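Local coordinates for protein acetolactate synthase isozyme 1 large subunit (Escherichia coli, PDB 6LPI) that is the large subunit of a thiamine diphosphate-dependent acetohydroxy-acid synthase and binds thiamine diphosphate, a magnesium ion and flavin-adenine dinucleotide, at residues I387-V391 and G417-L423. Sequence-based numbering, arbitrary orientation.
Sequences ITTDV and GTMGFGL. With TPP (thiamine diphosphate), chain J.
Asp390 and the type II beta turn from Thr418 to Phe421 illustrate how a parallel alpha/beta fold, here the C-terminal thiamine diphosphate-binding domain, can use one carboxylate to anchor the loop entering a helix. Just past strand 386-389, OD1 of Asp390 faces the turn and accepts a hydrogen bond of 2.8 Å from Gly422 N, fairly straight at 158°, the donor lying well above the carboxylate plane. Gly420 N adds a second, weak bond to OD1, bent to 121°, while OD2 is hydrogen-bonded to Ser442 OG, so both carboxylate oxygens are engaged inside the buried core. Beside this site the Phe421 ring turns its edge to Thr389, with CD2 3.3 Å from Thr389 O in the ring plane.

At the cofactor end, Val391 directs CG2 at the backbone of Gly417 and Thr418, and its CB lies 4.2 Å from Met419 CG. Met419, extended at chi2 (176°), sets CG against the pyrimidine of thiamine diphosphate, 3.3 Å from N3', and SD against the thiazolium, 3.4 Å from C4, consistent with the large apolar residue that supports the cofactor's V conformation in this family. The 4'-amino group is held by the backbone: N4' of thiamine diphosphate donates to Gly417 O at 3.1 Å.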
loop_
_atom_site.group_PDB
_atom_site.type_symbol
_atom_site.label_atom_id
_atom_site.label_comp_id
_atom_site.label_asym_id
_atom_site.label_seq_id
_atom_site.Cartn_x
_atom_site.Cartn_y
_atom_site.Cartn_z
ATOM N N ILE B 387 7.450 6.168 12.426
ATOM C CA ILE B 387 8.091 4.855 12.511
ATOM C C ILE B 387 7.947 4.140 11.180
ATOM O O ILE B 387 6.844 3.998 10.642
ATOM C CB ILE B 387 7.557 3.974 13.657
ATOM C CG1 ILE B 387 7.691 4.687 15.007
ATOM C CG2 ILE B 387 8.312 2.608 13.728
ATOM C CD1 ILE B 387 6.569 5.585 15.442
ATOM N N THR B 388 9.073 3.681 10.676
ATOM C CA THR B 388 9.243 2.985 9.419
ATOM C C THR B 388 9.892 1.635 9.703
ATOM O O THR B 388 10.574 1.470 10.718
ATOM C CB THR B 388 10.155 3.876 8.528
ATOM O OG1 THR B 388 9.388 4.928 7.946
ATOM C CG2 THR B 388 10.837 3.118 7.496
ATOM N N THR B 389 9.647 0.636 8.848
ATOM C CA THR B 389 10.302 -0.667 9.025
ATOM C C THR B 389 10.666 -1.242 7.671
ATOM O O THR B 389 10.083 -0.890 6.644
ATOM C CB THR B 389 9.483 -1.759 9.742
ATOM O OG1 THR B 389 8.671 -2.455 8.789
ATOM C CG2 THR B 389 8.619 -1.216 10.844
ATOM N N ASP B 390 11.645 -2.125 7.679
ATOM C CA ASP B 390 11.851 -3.026 6.555
ATOM C C ASP B 390 10.982 -4.281 6.773
ATOM O O ASP B 390 9.961 -4.236 7.470
ATOM C CB ASP B 390 13.354 -3.280 6.375
ATOM C CG ASP B 390 14.001 -2.346 5.318
ATOM O OD1 ASP B 390 13.408 -2.263 4.215
ATOM O OD2 ASP B 390 15.088 -1.729 5.548
ATOM N N VAL B 391 11.340 -5.402 6.147
ATOM C CA VAL B 391 10.506 -6.599 6.129
ATOM C C VAL B 391 11.260 -7.789 6.728
ATOM O O VAL B 391 12.403 -8.054 6.353
ATOM C CB VAL B 391 10.043 -6.917 4.699
ATOM C CG1 VAL B 391 9.396 -8.284 4.654
ATOM C CG2 VAL B 391 9.067 -5.848 4.233
ATOM N N GLY B 417 5.354 -6.442 0.615
ATOM C CA GLY B 417 6.295 -6.872 1.625
ATOM C C GLY B 417 7.697 -6.776 1.081
ATOM O O GLY B 417 8.411 -7.776 1.043
ATOM N N THR B 418 8.111 -5.585 0.673
ATOM C CA THR B 418 9.375 -5.383 -0.029
ATOM C C THR B 418 10.501 -5.202 0.984
ATOM O O THR B 418 10.470 -4.259 1.785
ATOM C CB THR B 418 9.293 -4.127 -0.905
ATOM O OG1 THR B 418 8.035 -4.073 -1.588
ATOM C CG2 THR B 418 10.432 -4.047 -1.884
ATOM N N MET B 419 11.504 -6.075 0.944
ATOM C CA MET B 419 12.733 -5.731 1.641
ATOM C C MET B 419 13.325 -4.497 0.998
ATOM O O MET B 419 13.239 -4.311 -0.225
ATOM C CB MET B 419 13.751 -6.873 1.641
ATOM C CG MET B 419 13.225 -8.146 2.331
ATOM S SD MET B 419 14.377 -9.533 2.238
ATOM C CE MET B 419 15.873 -8.626 2.699
ATOM N N GLY B 420 13.854 -3.611 1.841
ATOM C CA GLY B 420 14.448 -2.384 1.363
ATOM C C GLY B 420 13.529 -1.189 1.402
ATOM O O GLY B 420 13.967 -0.082 1.075
ATOM N N PHE B 421 12.271 -1.379 1.795
ATOM C CA PHE B 421 11.317 -0.275 1.856
ATOM C C PHE B 421 11.702 0.759 2.927
ATOM O O PHE B 421 11.626 1.981 2.694
ATOM C CB PHE B 421 9.925 -0.856 2.113
ATOM C CG PHE B 421 8.918 0.146 2.598
ATOM C CD1 PHE B 421 8.102 0.820 1.697
ATOM C CD2 PHE B 421 8.786 0.425 3.944
ATOM C CE1 PHE B 421 7.176 1.744 2.138
ATOM C CE2 PHE B 421 7.856 1.336 4.390
ATOM C CZ PHE B 421 7.045 1.994 3.492
ATOM N N GLY B 422 12.145 0.285 4.089
ATOM C CA GLY B 422 12.343 1.095 5.275
ATOM C C GLY B 422 13.209 2.334 5.154
ATOM O O GLY B 422 12.760 3.436 5.469
ATOM N N LEU B 423 14.455 2.206 4.718
ATOM C CA LEU B 423 15.304 3.392 4.777
ATOM C C LEU B 423 14.833 4.471 3.801
ATOM O O LEU B 423 14.684 5.636 4.225
ATOM C CB LEU B 423 16.771 2.988 4.588
ATOM C CG LEU B 423 17.837 3.987 4.153
ATOM C CD1 LEU B 423 17.947 5.132 5.146
ATOM C CD2 LEU B 423 19.167 3.257 4.022
HETATM N "N1'" TPP J . 13.573 -10.731 -1.465
HETATM C "C2'" TPP J . 12.942 -9.505 -1.362
HETATM C CM2 TPP J . 13.355 -8.342 -2.215
HETATM N "N3'" TPP J . 11.909 -9.318 -0.478
HETATM C "C4'" TPP J . 11.466 -10.349 0.302
HETATM N "N4'" TPP J . 10.449 -10.098 1.126
HETATM C "C5'" TPP J . 12.095 -11.594 0.210
HETATM C "C6'" TPP J . 13.152 -11.770 -0.678
HETATM C "C7'" TPP J . 11.661 -12.750 1.089
HETATM N N3 TPP J . 11.963 -12.409 2.453
HETATM C C2 TPP J . 11.036 -11.864 3.309
HETATM S S1 TPP J . 11.594 -11.548 4.770
HETATM C C5 TPP J . 13.058 -12.103 4.373
HETATM C C4 TPP J . 13.158 -12.541 3.076
HETATM C CM4 TPP J . 14.425 -13.090 2.516
HETATM C C6 TPP J . 14.144 -12.077 5.421
HETATM C C7 TPP J . 14.298 -10.694 6.052
HETATM O O7 TPP J . 15.669 -10.483 6.311
HETATM P PA TPP J . 16.168 -9.390 7.390
HETATM O O1A TPP J . 16.343 -8.035 6.760
HETATM O O2A TPP J . 17.467 -9.941 7.948
HETATM O O3A TPP J . 15.019 -9.246 8.508
HETATM P PB TPP J . 14.935 -10.181 9.843
HETATM O O1B TPP J . 14.296 -9.374 10.974
HETATM O O2B TPP J . 14.133 -11.439 9.620
HETATM O O3B TPP J . 16.326 -10.658 10.206
#